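Local coordinates for protein cytochrome P450 reductase (Amycolatopsis methanolica 239, PDB 5OGX) that passes electrons from NADH through FAD and a [2Fe-2S] cluster to the cytochrome P450 partner that O-demethylates guaiacol and other lignin-derived aromatics, at residues Trp32-Ser36 with Pro193-Phe197; Arg101-Val107 with Asp186-Gly192; Ala145-Tyr149 with Gly171-Asp175; Ala152-Glu157 with Val223-Thr228. One frame throughout, in Å; residues are numbered along the deposited sequence. Where two conformers were deposited one is given.

From the N terminus, the loop at 32-36, beside the [2Fe-2S] cluster, is the first to find a distant partner: contact 1 closes a long loop by meeting 193-197, at the end of strand 187-194. Nested inside that loop, contact 2 pairs strand 101-114 with strand 187-194, in the six-stranded antiparallel sheet of the FAD-binding domain. Contact 3, nested inside contact 2, brings strand 146-150 and the start of helix 174-178 together around the FAD pyrophosphate. Contact 4 runs from the loop 152-157 to helix 219-232 of the NAD-binding domain and crosses the other three. Contacts 1 and 4 touch where Phe197 packs on Ile225, so all three domains are joined.

Contact 1 (Trp32-Ser36 with Pro193-Phe197); sequences WMPNS and PLGDF. With NA (sodium ion), chain D.
With Asp196 CG set opposite its carbonyl carbon (chi1 -73°) and the Trp32 ring swung away from its backbone N (chi1 -180°), carboxylate and indole edge are brought together. Trp32 NE1 gives its hydrogen to Asp196 OD1 at 2.9 Å, the acceptor lying in the ring plane and the bond using the syn side of the carboxylate. The other oxygen, Asp196 OD2, takes the backbone N of Asn35 at 2.9 Å, from above the carboxylate plane. A short acidic side chain suits the place, its two oxygens serving two donors on one loop. An alanine here is likely to leave the indole N-H and the Asn35 amide without these acceptors. Asn35 answers in return: its OD1 accepts Gly195 N at 2.9 Å, while its ND2 holds Met33 O at 3.0 Å, which fixes the amide's rotation. Glycine suits position 195, where the positive phi (103°) would jam a side chain against the preceding carbonyl O. Met33 SD and Pro34 O bind a sodium ion. Asn35 and Ser36 border the [2Fe-2S] cluster, and the contact joins the cluster loop, packed against helix 22-28, to the end of strand 187-194, whose continuation at Phe197 rests on helix 219-232.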
loop_
_atom_site.group_PDB
_atom_site.type_symbol
_atom_site.label_atom_id
_atom_site.label_comp_id
_atom_site.label_asym_id
_atom_site.label_seq_id
_atom_site.Cartn_x
_atom_site.Cartn_y
_atom_site.Cartn_z
ATOM N N TRP A 32 -9.657 13.200 -4.373
ATOM C CA TRP A 32 -9.470 11.920 -3.699
ATOM C C TRP A 32 -10.743 11.086 -3.689
ATOM O O TRP A 32 -11.854 11.599 -3.517
ATOM C CB TRP A 32 -9.013 12.118 -2.258
ATOM C CG TRP A 32 -8.817 10.789 -1.574
ATOM C CD1 TRP A 32 -7.777 9.915 -1.750
ATOM C CD2 TRP A 32 -9.706 10.179 -0.641
ATOM N NE1 TRP A 32 -7.960 8.791 -0.961
ATOM C CE2 TRP A 32 -9.137 8.941 -0.262
ATOM C CE3 TRP A 32 -10.932 10.574 -0.068
ATOM C CZ2 TRP A 32 -9.759 8.074 0.642
ATOM C CZ3 TRP A 32 -11.540 9.722 0.842
ATOM C CH2 TRP A 32 -10.950 8.488 1.194
ATOM N N MET A 33 -10.565 9.786 -3.839
ATOM C CA MET A 33 -11.570 8.834 -3.400
ATOM C C MET A 33 -10.846 7.560 -3.007
ATOM O O MET A 33 -9.703 7.341 -3.426
ATOM C CB MET A 33 -12.602 8.562 -4.494
ATOM C CG MET A 33 -11.961 8.083 -5.776
ATOM S SD MET A 33 -13.221 7.423 -6.893
ATOM C CE MET A 33 -14.529 8.659 -6.733
ATOM N N PRO A 34 -11.465 6.716 -2.183
ATOM C CA PRO A 34 -10.739 5.560 -1.637
ATOM C C PRO A 34 -10.250 4.621 -2.723
ATOM O O PRO A 34 -10.917 4.394 -3.732
ATOM C CB PRO A 34 -11.772 4.865 -0.740
ATOM C CG PRO A 34 -12.871 5.837 -0.535
ATOM C CD PRO A 34 -12.811 6.872 -1.606
ATOM N N ASN A 35 -9.062 4.091 -2.516
ATOM C CA ASN A 35 -8.438 3.210 -3.444
ATOM C C ASN A 35 -7.318 2.427 -2.765
ATOM O O ASN A 35 -6.632 2.974 -1.996
ATOM C CB ASN A 35 -7.917 3.978 -4.642
ATOM C CG ASN A 35 -6.776 4.879 -4.319
ATOM O OD1 ASN A 35 -5.662 4.549 -4.537
ATOM N ND2 ASN A 35 -7.080 6.028 -3.855
ATOM N N SER A 36 -7.193 1.143 -3.079
ATOM C CA SER A 36 -6.170 0.362 -2.390
ATOM C C SER A 36 -5.580 -0.744 -3.254
ATOM O O SER A 36 -4.956 -1.653 -2.694
ATOM C CB SER A 36 -6.727 -0.335 -1.127
ATOM O OG SER A 36 -6.812 0.517 -0.000
ATOM N N PRO A 193 1.445 8.930 -6.798
ATOM C CA PRO A 193 1.226 7.854 -5.830
ATOM C C PRO A 193 -0.200 7.333 -5.879
ATOM O O PRO A 193 -1.104 8.017 -6.381
ATOM C CB PRO A 193 1.482 8.546 -4.492
ATOM C CG PRO A 193 0.887 9.929 -4.730
ATOM C CD PRO A 193 1.162 10.252 -6.215
ATOM N N LEU A 194 -0.402 6.137 -5.326
ATOM C CA LEU A 194 -1.717 5.545 -5.154
ATOM C C LEU A 194 -1.834 5.036 -3.724
ATOM O O LEU A 194 -0.828 4.857 -3.037
ATOM C CB LEU A 194 -1.942 4.384 -6.133
ATOM C CG LEU A 194 -1.950 4.809 -7.606
ATOM C CD1 LEU A 194 -1.360 3.706 -8.468
ATOM C CD2 LEU A 194 -3.368 5.128 -8.047
ATOM N N GLY A 195 -3.064 4.767 -3.295
ATOM C CA GLY A 195 -3.260 4.020 -2.066
ATOM C C GLY A 195 -3.668 4.887 -0.880
ATOM O O GLY A 195 -3.441 6.097 -0.840
ATOM N N ASP A 196 -4.273 4.221 0.114
ATOM C CA ASP A 196 -4.796 4.852 1.318
ATOM C C ASP A 196 -4.098 4.387 2.593
ATOM O O ASP A 196 -4.554 4.719 3.693
ATOM C CB ASP A 196 -6.289 4.553 1.466
ATOM C CG ASP A 196 -7.125 5.303 0.493
ATOM O OD1 ASP A 196 -6.661 6.374 0.029
ATOM O OD2 ASP A 196 -8.252 4.818 0.220
ATOM N N PHE A 197 -3.024 3.616 2.483
ATOM C CA PHE A 197 -2.378 3.025 3.656
ATOM C C PHE A 197 -1.366 4.019 4.222
ATOM O O PHE A 197 -0.154 3.874 4.064
ATOM C CB PHE A 197 -1.711 1.712 3.248
ATOM C CG PHE A 197 -1.212 0.865 4.403
ATOM C CD1 PHE A 197 -2.077 0.374 5.374
ATOM C CD2 PHE A 197 0.119 0.489 4.443
ATOM C CE1 PHE A 197 -1.609 -0.455 6.400
ATOM C CE2 PHE A 197 0.604 -0.332 5.465
ATOM C CZ PHE A 197 -0.265 -0.804 6.444
HETATM NA NA NA D . -13.411 5.286 -5.074
HETATM O O HOH W 1 -5.101 7.857 -2.369
HETATM O O HOH W 2 -8.982 2.251 0.495
HETATM O O HOH W 3 -4.493 1.374 0.337
#

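Contact 2 (Arg101-Val107 with Asp186-Gly192); sequences RDLTATV and DRVEATG
Thr104 CG2 sits over the centre of one face of the Arg187 guanidinium, 3.6 Å from Arg187 CZ, while a water lies at the edge in its plane. Leu103 CD2 lies over one face of the Arg101 guanidinium, offset toward its rim. Bends at chi2 and chi3 (-74° and -57°) fold Arg187 back over the neighbouring strand. The water accepts from Arg187 NH2 and from Ala105 N and donates to Leu103 O and Val188 O, so one water ties both strands together. A long arginine suits this exposed position, its CD lying 3.4 Å from Thr106 OG1 and its chain long enough to fold across Thr104 and still reach the water through NH2. The antiparallel strands are firmly bonded toward both ends, Arg101 N to Gly192 O at 2.9 Å and Val107 N to Asp186 O at 2.8 Å. On the buried face, small and branched residues fit closely, Val107 CG2 meeting Val188 CG2 at 3.7 Å and Leu103 CD1 reaching Ala190 CB at 4.1 Å. On the other face Asp102, beside Thr191, has Arg28 as its salt-bridge partner. Strands 101-114 and 187-194 are central neighbours in the six-stranded antiparallel sheet, flanked by strands 117-124 and 135-139 respectively.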
loop_
_atom_site.group_PDB
_atom_site.type_symbol
_atom_site.label_atom_id
_atom_site.label_comp_id
_atom_site.label_asym_id
_atom_site.label_seq_id
_atom_site.Cartn_x
_atom_site.Cartn_y
_atom_site.Cartn_z
ATOM N N ARG A 101 0.362 10.910 -11.055
ATOM C CA ARG A 101 1.025 11.423 -12.252
ATOM C C ARG A 101 2.006 10.409 -12.822
ATOM O O ARG A 101 2.397 9.441 -12.166
ATOM C CB ARG A 101 1.724 12.758 -11.974
ATOM C CG ARG A 101 2.908 12.709 -11.027
ATOM C CD ARG A 101 3.499 14.128 -10.864
ATOM N NE ARG A 101 4.722 14.125 -10.061
ATOM C CZ ARG A 101 5.917 13.763 -10.518
ATOM N NH1 ARG A 101 6.059 13.380 -11.782
ATOM N NH2 ARG A 101 6.975 13.782 -9.712
ATOM N N ASP A 102 2.377 10.640 -14.083
ATOM C CA ASP A 102 3.356 9.792 -14.755
ATOM C C ASP A 102 4.763 10.197 -14.343
ATOM O O ASP A 102 5.100 11.386 -14.342
ATOM C CB ASP A 102 3.199 9.897 -16.266
ATOM C CG ASP A 102 1.786 9.613 -16.715
ATOM O OD1 ASP A 102 1.353 8.452 -16.576
ATOM O OD2 ASP A 102 1.110 10.551 -17.185
ATOM N N LEU A 103 5.583 9.213 -13.995
ATOM C CA LEU A 103 6.909 9.475 -13.456
ATOM C C LEU A 103 7.966 9.281 -14.529
ATOM O O LEU A 103 7.840 8.413 -15.397
ATOM C CB LEU A 103 7.223 8.552 -12.277
ATOM C CG LEU A 103 6.142 8.480 -11.199
ATOM C CD1 LEU A 103 6.569 7.538 -10.076
ATOM C CD2 LEU A 103 5.843 9.882 -10.670
ATOM N N THR A 104 9.009 10.107 -14.461
ATOM C CA THR A 104 10.216 9.921 -15.268
ATOM C C THR A 104 11.241 9.286 -14.333
ATOM O O THR A 104 11.999 9.977 -13.653
ATOM C CB THR A 104 10.703 11.246 -15.853
ATOM O OG1 THR A 104 9.673 11.823 -16.667
ATOM C CG2 THR A 104 11.937 11.026 -16.706
ATOM N N ALA A 105 11.231 7.953 -14.271
ATOM C CA ALA A 105 11.941 7.201 -13.242
ATOM C C ALA A 105 13.105 6.433 -13.848
ATOM O O ALA A 105 12.941 5.777 -14.881
ATOM C CB ALA A 105 11.000 6.223 -12.536
ATOM N N THR A 106 14.270 6.500 -13.191
ATOM C CA THR A 106 15.483 5.831 -13.650
ATOM C C THR A 106 16.052 4.984 -12.523
ATOM O O THR A 106 16.158 5.451 -11.384
ATOM C CB THR A 106 16.540 6.849 -14.128
ATOM O OG1 THR A 106 15.970 7.698 -15.132
ATOM C CG2 THR A 106 17.749 6.130 -14.710
ATOM N N VAL A 107 16.410 3.739 -12.829
ATOM C CA VAL A 107 16.971 2.870 -11.800
ATOM C C VAL A 107 18.321 3.431 -11.375
ATOM O O VAL A 107 19.243 3.564 -12.190
ATOM C CB VAL A 107 17.106 1.424 -12.297
ATOM C CG1 VAL A 107 17.730 0.560 -11.209
ATOM C CG2 VAL A 107 15.745 0.863 -12.710
ATOM N N ASP A 186 18.293 1.901 -16.337
ATOM C CA ASP A 186 17.036 1.625 -17.024
ATOM C C ASP A 186 15.992 2.683 -16.692
ATOM O O ASP A 186 15.828 3.070 -15.532
ATOM C CB ASP A 186 16.477 0.258 -16.628
ATOM C CG ASP A 186 17.319 -0.895 -17.105
ATOM O OD1 ASP A 186 18.151 -0.704 -18.021
ATOM O OD2 ASP A 186 17.103 -2.014 -16.583
ATOM N N ARG A 187 15.265 3.133 -17.712
ATOM C CA ARG A 187 14.033 3.877 -17.482
ATOM C C ARG A 187 12.903 2.908 -17.169
ATOM O O ARG A 187 12.825 1.814 -17.737
ATOM C CB ARG A 187 13.679 4.722 -18.704
ATOM C CG ARG A 187 14.444 6.038 -18.800
ATOM C CD ARG A 187 13.927 7.047 -17.781
ATOM N NE ARG A 187 12.498 7.301 -17.944
ATOM C CZ ARG A 187 11.983 8.100 -18.874
ATOM N NH1 ARG A 187 12.781 8.729 -19.727
ATOM N NH2 ARG A 187 10.668 8.268 -18.953
ATOM N N VAL A 188 12.020 3.302 -16.257
ATOM C CA VAL A 188 10.938 2.431 -15.810
ATOM C C VAL A 188 9.632 3.199 -15.926
ATOM O O VAL A 188 9.521 4.319 -15.420
ATOM C CB VAL A 188 11.161 1.950 -14.358
ATOM C CG1 VAL A 188 9.941 1.193 -13.829
ATOM C CG2 VAL A 188 12.423 1.086 -14.271
ATOM N N GLU A 189 8.649 2.605 -16.596
ATOM C CA GLU A 189 7.334 3.219 -16.700
ATOM C C GLU A 189 6.617 3.071 -15.365
ATOM O O GLU A 189 6.474 1.953 -14.847
ATOM C CB GLU A 189 6.533 2.566 -17.823
ATOM C CG GLU A 189 5.168 3.190 -18.065
ATOM C CD GLU A 189 4.445 2.557 -19.237
ATOM O OE1 GLU A 189 5.034 1.676 -19.895
ATOM O OE2 GLU A 189 3.286 2.939 -19.490
ATOM N N ALA A 190 6.172 4.189 -14.799
ATOM C CA ALA A 190 5.639 4.168 -13.444
ATOM C C ALA A 190 4.694 5.346 -13.257
ATOM O O ALA A 190 4.897 6.417 -13.833
ATOM C CB ALA A 190 6.764 4.225 -12.405
ATOM N N THR A 191 3.658 5.135 -12.442
ATOM C CA THR A 191 2.744 6.203 -12.059
ATOM C C THR A 191 2.531 6.141 -10.553
ATOM O O THR A 191 2.598 5.075 -9.939
ATOM C CB THR A 191 1.399 6.097 -12.760
ATOM O OG1 THR A 191 0.809 4.834 -12.427
ATOM C CG2 THR A 191 1.580 6.162 -14.277
ATOM N N GLY A 192 2.273 7.289 -9.953
ATOM C CA GLY A 192 1.988 7.327 -8.543
ATOM C C GLY A 192 1.753 8.751 -8.089
ATOM O O GLY A 192 1.844 9.698 -8.873
HETATM O O HOH W 4 3.524 6.500 -17.032
HETATM O O HOH W 5 6.136 6.657 -16.744
HETATM O O HOH W 6 9.698 6.734 -16.453
#

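Contact 3 (Ala145-Tyr149 with Gly171-Asp175); sequences ARRQY and GVATD. Unlike the reference sequence in segment 171-175: Val172 (reference Ile). With FAD (flavin-adenine dinucleotide), chain B.
Arg147 and Tyr149 both reach from their strand toward the methyl of Ala173: Arg147 CG comes within 3.7 Å of Ala173 CB, and Tyr149 OH approaches the same carbon at 3.6 Å. The hydroxyl also lies near Thr174 CG2, so the phenol's end rests on Thr174 as well. Alanine suits the spot, leaving room for the FAD pyrophosphate. With a bend at chi2 (-71°), Arg147 turns its guanidinium toward the phosphates, NE donating to FAD O1P at 2.9 Å. NH1 turns back to Arg146 O and helps to fix the group's rotation. Tyr149 meets the cofactor differently: its OH shares a hydrogen bond of 2.9 Å with FAD O4', and FAD O2' lies over one ring face, toward its rim. From the other segment, the backbone N of Ala173 also donates to FAD O1P, at 2.8 Å, while Thr174 gives both its N and its OG1 to FAD O2P, the latter at 2.6 Å. Val172, which replaces the isoleucine of the reference sequence, offers its N to FAD O1A. A positive guanidinium and the N-H groups of residues 172-174, leading into helix 174-178, probably help to offset the pyrophosphate's charge. Both segments donate to FAD O1P, so the cofactor ties them together where their direct contacts are only van der Waals.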
loop_
_atom_site.group_PDB
_atom_site.type_symbol
_atom_site.label_atom_id
_atom_site.label_comp_id
_atom_site.label_asym_id
_atom_site.label_seq_id
_atom_site.Cartn_x
_atom_site.Cartn_y
_atom_site.Cartn_z
ATOM N N ALA A 145 2.140 -5.844 -18.307
ATOM C CA ALA A 145 1.615 -6.146 -16.983
ATOM C C ALA A 145 1.856 -4.975 -16.033
ATOM O O ALA A 145 2.899 -4.323 -16.083
ATOM C CB ALA A 145 2.286 -7.408 -16.448
ATOM N N ARG A 146 0.891 -4.715 -15.153
ATOM C CA ARG A 146 0.988 -3.630 -14.182
ATOM C C ARG A 146 1.065 -4.213 -12.782
ATOM O O ARG A 146 0.269 -5.090 -12.434
ATOM C CB ARG A 146 -0.220 -2.695 -14.299
ATOM C CG ARG A 146 -0.509 -2.335 -15.746
ATOM C CD ARG A 146 -1.628 -1.327 -15.884
ATOM N NE ARG A 146 -1.151 0.027 -15.633
ATOM C CZ ARG A 146 -0.608 0.823 -16.551
ATOM N NH1 ARG A 146 -0.461 0.415 -17.807
ATOM N NH2 ARG A 146 -0.209 2.038 -16.204
ATOM N N ARG A 147 2.018 -3.728 -11.982
ATOM C CA ARG A 147 2.234 -4.262 -10.645
ATOM C C ARG A 147 2.531 -3.132 -9.672
ATOM O O ARG A 147 3.168 -2.136 -10.029
ATOM C CB ARG A 147 3.380 -5.287 -10.611
ATOM C CG ARG A 147 3.161 -6.477 -11.556
ATOM C CD ARG A 147 2.055 -7.397 -11.067
ATOM N NE ARG A 147 2.027 -8.645 -11.834
ATOM C CZ ARG A 147 1.240 -8.864 -12.882
ATOM N NH1 ARG A 147 0.407 -7.913 -13.308
ATOM N NH2 ARG A 147 1.293 -10.033 -13.516
ATOM N N GLN A 148 2.033 -3.297 -8.450
ATOM C CA GLN A 148 2.134 -2.301 -7.392
ATOM C C GLN A 148 3.330 -2.597 -6.499
ATOM O O GLN A 148 3.534 -3.748 -6.102
ATOM C CB GLN A 148 0.871 -2.344 -6.533
ATOM C CG GLN A 148 -0.440 -2.282 -7.322
ATOM C CD GLN A 148 -1.006 -3.646 -7.775
ATOM O OE1 GLN A 148 -0.293 -4.648 -7.908
ATOM N NE2 GLN A 148 -2.310 -3.669 -8.024
ATOM N N TYR A 149 4.048 -1.545 -6.097
ATOM C CA TYR A 149 5.142 -1.681 -5.131
ATOM C C TYR A 149 5.060 -0.527 -4.148
ATOM O O TYR A 149 5.030 0.643 -4.548
ATOM C CB TYR A 149 6.516 -1.743 -5.832
ATOM C CG TYR A 149 6.570 -3.024 -6.615
ATOM C CD1 TYR A 149 6.707 -4.240 -5.964
ATOM C CD2 TYR A 149 6.320 -3.035 -7.977
ATOM C CE1 TYR A 149 6.673 -5.445 -6.671
ATOM C CE2 TYR A 149 6.282 -4.227 -8.690
ATOM C CZ TYR A 149 6.441 -5.420 -8.033
ATOM O OH TYR A 149 6.380 -6.598 -8.744
ATOM N N GLY A 171 7.019 -15.497 -11.667
ATOM C CA GLY A 171 6.308 -14.224 -11.766
ATOM C C GLY A 171 6.766 -13.386 -12.954
ATOM O O GLY A 171 7.938 -13.374 -13.330
ATOM N N VAL A 172 5.810 -12.675 -13.544
ATOM C CA VAL A 172 6.101 -11.851 -14.712
ATOM C C VAL A 172 7.002 -10.678 -14.334
ATOM O O VAL A 172 8.033 -10.437 -14.977
ATOM C CB VAL A 172 4.787 -11.388 -15.367
ATOM C CG1 VAL A 172 5.033 -10.265 -16.382
ATOM C CG2 VAL A 172 4.094 -12.571 -16.026
ATOM N N ALA A 173 6.631 -9.930 -13.282
ATOM C CA ALA A 173 7.400 -8.743 -12.922
ATOM C C ALA A 173 8.647 -9.085 -12.122
ATOM O O ALA A 173 9.676 -8.429 -12.282
ATOM C CB ALA A 173 6.545 -7.757 -12.121
ATOM N N THR A 174 8.576 -10.070 -11.227
ATOM C CA THR A 174 9.706 -10.312 -10.321
ATOM C C THR A 174 10.696 -11.287 -10.950
ATOM O O THR A 174 11.770 -10.879 -11.402
ATOM C CB THR A 174 9.196 -10.781 -8.956
ATOM O OG1 THR A 174 8.390 -11.954 -9.111
ATOM C CG2 THR A 174 8.373 -9.686 -8.325
ATOM N N ASP A 175 10.331 -12.573 -11.004
ATOM C CA ASP A 175 11.187 -13.586 -11.620
ATOM C C ASP A 175 11.591 -13.192 -13.039
ATOM O O ASP A 175 12.725 -13.440 -13.460
ATOM C CB ASP A 175 10.453 -14.929 -11.627
ATOM C CG ASP A 175 11.338 -16.106 -11.235
ATOM O OD1 ASP A 175 12.452 -15.899 -10.706
ATOM O OD2 ASP A 175 10.899 -17.256 -11.455
HETATM P PA FAD B . 2.666 -12.874 -11.233
HETATM O O1A FAD B . 3.142 -13.171 -12.635
HETATM O O2A FAD B . 1.490 -11.930 -11.169
HETATM O O5B FAD B . 2.246 -14.265 -10.452
HETATM C C5B FAD B . 2.866 -15.476 -10.820
HETATM C C4B FAD B . 2.069 -16.629 -10.143
HETATM O O4B FAD B . 2.304 -16.629 -8.859
HETATM C C3B FAD B . 0.557 -16.388 -10.289
HETATM O O3B FAD B . -0.067 -17.581 -10.448
HETATM C C2B FAD B . 0.159 -15.698 -8.962
HETATM O O2B FAD B . -1.292 -15.885 -8.657
HETATM C C1B FAD B . 0.945 -16.247 -8.074
HETATM N N9A FAD B . 1.369 -15.308 -7.068
HETATM C C8A FAD B . 1.341 -13.971 -7.161
HETATM N N7A FAD B . 1.848 -13.471 -6.026
HETATM C C5A FAD B . 2.200 -14.507 -5.243
HETATM C C6A FAD B . 2.763 -14.550 -3.990
HETATM N N6A FAD B . 3.219 -13.618 -2.975
HETATM N N1A FAD B . 3.024 -15.718 -3.418
HETATM C C2A FAD B . 2.732 -16.873 -4.068
HETATM N N3A FAD B . 2.178 -16.840 -5.306
HETATM C C4A FAD B . 1.915 -15.644 -5.886
HETATM N N1 FAD B . 5.126 -6.961 -3.759
HETATM C C2 FAD B . 6.461 -6.714 -3.226
HETATM O O2 FAD B . 7.317 -7.522 -3.365
HETATM N N3 FAD B . 6.738 -5.444 -2.539
HETATM C C4 FAD B . 5.746 -4.434 -2.339
HETATM O O4 FAD B . 6.003 -3.429 -1.764
HETATM C C4X FAD B . 4.380 -4.724 -2.872
HETATM N N5 FAD B . 3.367 -3.725 -2.717
HETATM C C5X FAD B . 2.035 -4.030 -3.232
HETATM C C6 FAD B . 1.029 -3.083 -3.024
HETATM C C7 FAD B . -0.239 -3.388 -3.525
HETATM C C7M FAD B . -1.204 -2.240 -3.230
HETATM C C8 FAD B . -0.488 -4.581 -4.200
HETATM C C8M FAD B . -1.900 -4.820 -4.720
HETATM C C9 FAD B . 0.514 -5.527 -4.393
HETATM C C9A FAD B . 1.770 -5.240 -3.895
HETATM N N10 FAD B . 2.824 -6.247 -4.107
HETATM C C10 FAD B . 4.112 -5.965 -3.567
HETATM C "C1'" FAD B . 2.570 -7.480 -4.873
HETATM C "C2'" FAD B . 3.156 -7.104 -6.300
HETATM O "O2'" FAD B . 2.477 -6.033 -6.941
HETATM C "C3'" FAD B . 3.165 -8.273 -7.311
HETATM O "O3'" FAD B . 1.902 -8.875 -7.286
HETATM C "C4'" FAD B . 4.238 -9.319 -6.956
HETATM O "O4'" FAD B . 5.514 -8.743 -7.044
HETATM C "C5'" FAD B . 4.172 -10.530 -7.911
HETATM O "O5'" FAD B . 4.085 -10.065 -9.244
HETATM P P FAD B . 4.709 -10.983 -10.453
HETATM O O1P FAD B . 4.359 -10.316 -11.754
HETATM O O2P FAD B . 6.174 -11.269 -10.219
HETATM O O3P FAD B . 3.930 -12.417 -10.310
#

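Contact 4 (Ala152-Glu157 with Val223-Thr228); sequences ANTADE and VGIART
Ala152 and Gly224 bring their backbones together with CA atoms 4.9 Å apart, where a loop ending in a type I beta turn, Thr154 to Glu157, lies against helix 219-232. The loop belongs to the FAD-binding domain and the helix to the NAD-binding domain, so this is an interdomain seam. Gly224 permits the closeness: a side chain there would run into Asn153 O. Arg227, one helical turn on, has two conformers; in the conformer described it extends toward the loop and bends at chi3 (-76°), meeting Glu157 from the opposite direction. There the grip is end-on and bidentate, a salt bridge in which NH1 donates to Glu157 OE1 and NH2 to Glu157 OE2, both at 3.0 Å, with carboxylate and guanidinium planes 49° apart. Arginine suits the place because NH1 has a second hydrogen, given to Ala152 O at 2.9 Å. Thr154 CG2 lies over the centre of one guanidinium face and also touches Arg227 CB. Glu157 OE1 also accepts Thr154 N at 3.1 Å, so the carboxylate supports its own turn while holding the helix. A glutamine in its place would probably leave the arginine's charge without its mate and one of its N-H groups without an acceptor. Beside this, a water donates to Thr228 OG1 at 2.7 Å while accepting from Ala155 N at 2.9 Å.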
loop_
_atom_site.group_PDB
_atom_site.type_symbol
_atom_site.label_atom_id
_atom_site.label_comp_id
_atom_site.label_asym_id
_atom_site.label_seq_id
_atom_site.Cartn_x
_atom_site.Cartn_y
_atom_site.Cartn_z
ATOM N N ALA A 152 8.900 2.628 0.609
ATOM C CA ALA A 152 9.468 2.641 1.954
ATOM C C ALA A 152 9.787 4.053 2.424
ATOM O O ALA A 152 10.203 4.241 3.581
ATOM C CB ALA A 152 10.741 1.773 1.993
ATOM N N ASN A 153 9.593 5.043 1.556
ATOM C CA ASN A 153 10.043 6.418 1.774
ATOM C C ASN A 153 9.254 7.142 2.846
ATOM O O ASN A 153 8.041 6.964 2.988
ATOM C CB ASN A 153 9.867 7.245 0.508
ATOM C CG ASN A 153 10.627 6.696 -0.651
ATOM O OD1 ASN A 153 10.427 5.551 -1.067
ATOM N ND2 ASN A 153 11.506 7.508 -1.191
ATOM N N THR A 154 9.940 8.054 3.533
ATOM C CA THR A 154 9.218 9.156 4.145
ATOM C C THR A 154 9.013 10.249 3.100
ATOM O O THR A 154 9.673 10.275 2.058
ATOM C CB THR A 154 9.964 9.700 5.367
ATOM O OG1 THR A 154 11.330 9.948 5.026
ATOM C CG2 THR A 154 9.927 8.683 6.503
ATOM N N ALA A 155 8.056 11.138 3.369
ATOM C CA ALA A 155 7.613 12.080 2.344
ATOM C C ALA A 155 8.702 13.067 1.950
ATOM O O ALA A 155 8.651 13.622 0.845
ATOM C CB ALA A 155 6.367 12.832 2.823
ATOM N N ASP A 156 9.690 13.290 2.817
ATOM C CA ASP A 156 10.795 14.174 2.482
ATOM C C ASP A 156 11.787 13.527 1.526
ATOM O O ASP A 156 12.579 14.240 0.896
ATOM C CB ASP A 156 11.522 14.598 3.758
ATOM C CG ASP A 156 12.107 13.417 4.495
ATOM O OD1 ASP A 156 11.320 12.559 4.940
ATOM O OD2 ASP A 156 13.347 13.310 4.589
ATOM N N GLU A 157 11.799 12.198 1.442
ATOM C CA GLU A 157 12.654 11.483 0.494
ATOM C C GLU A 157 11.915 11.418 -0.843
ATOM O O GLU A 157 11.382 10.385 -1.253
ATOM C CB GLU A 157 12.998 10.097 1.035
ATOM C CG GLU A 157 13.669 10.137 2.414
ATOM C CD GLU A 157 13.767 8.771 3.101
ATOM O OE1 GLU A 157 12.920 7.881 2.852
ATOM O OE2 GLU A 157 14.696 8.596 3.922
ATOM N N VAL A 223 7.966 0.775 7.014
ATOM C CA VAL A 223 9.176 1.547 7.278
ATOM C C VAL A 223 8.876 3.036 7.175
ATOM O O VAL A 223 9.246 3.827 8.053
ATOM C CB VAL A 223 10.297 1.125 6.313
ATOM C CG1 VAL A 223 11.523 2.021 6.521
ATOM C CG2 VAL A 223 10.626 -0.343 6.502
ATOM N N GLY A 224 8.165 3.439 6.119
ATOM C CA GLY A 224 7.855 4.853 5.975
ATOM C C GLY A 224 6.852 5.331 7.011
ATOM O O GLY A 224 6.979 6.435 7.558
ATOM N N ILE A 225 5.837 4.515 7.288
ATOM C CA ILE A 225 4.819 4.899 8.262
ATOM C C ILE A 225 5.428 5.017 9.659
ATOM O O ILE A 225 5.164 5.978 10.388
ATOM C CB ILE A 225 3.647 3.900 8.237
ATOM C CG1 ILE A 225 2.859 4.052 6.929
ATOM C CG2 ILE A 225 2.725 4.134 9.438
ATOM C CD1 ILE A 225 2.037 2.830 6.582
ATOM N N ALA A 226 6.224 4.023 10.065
ATOM C CA ALA A 226 6.822 4.055 11.400
ATOM C C ALA A 226 7.745 5.257 11.571
ATOM O O ALA A 226 7.704 5.944 12.599
ATOM C CB ALA A 226 7.592 2.761 11.665
ATOM N N ARG A 227 8.596 5.521 10.576
ATOM C CA ARG A 227 9.490 6.669 10.680
ATOM C C ARG A 227 8.709 7.973 10.730
ATOM O O ARG A 227 9.074 8.897 11.466
ATOM C CB ARG A 227 10.471 6.680 9.510
ATOM C CG ARG A 227 11.526 5.599 9.580
ATOM C CD ARG A 227 12.627 5.862 8.562
ATOM N NE ARG A 227 12.240 5.526 7.193
ATOM C CZ ARG A 227 12.789 6.077 6.111
ATOM N NH1 ARG A 227 12.395 5.710 4.891
ATOM N NH2 ARG A 227 13.727 7.002 6.248
ATOM N N THR A 228 7.637 8.076 9.945
ATOM C CA THR A 228 6.833 9.292 9.975
ATOM C C THR A 228 6.164 9.475 11.330
ATOM O O THR A 228 6.133 10.587 11.870
ATOM C CB THR A 228 5.780 9.250 8.863
ATOM O OG1 THR A 228 6.453 9.084 7.599
ATOM C CG2 THR A 228 4.965 10.543 8.865
HETATM O O HOH W 7 6.744 11.168 5.912
#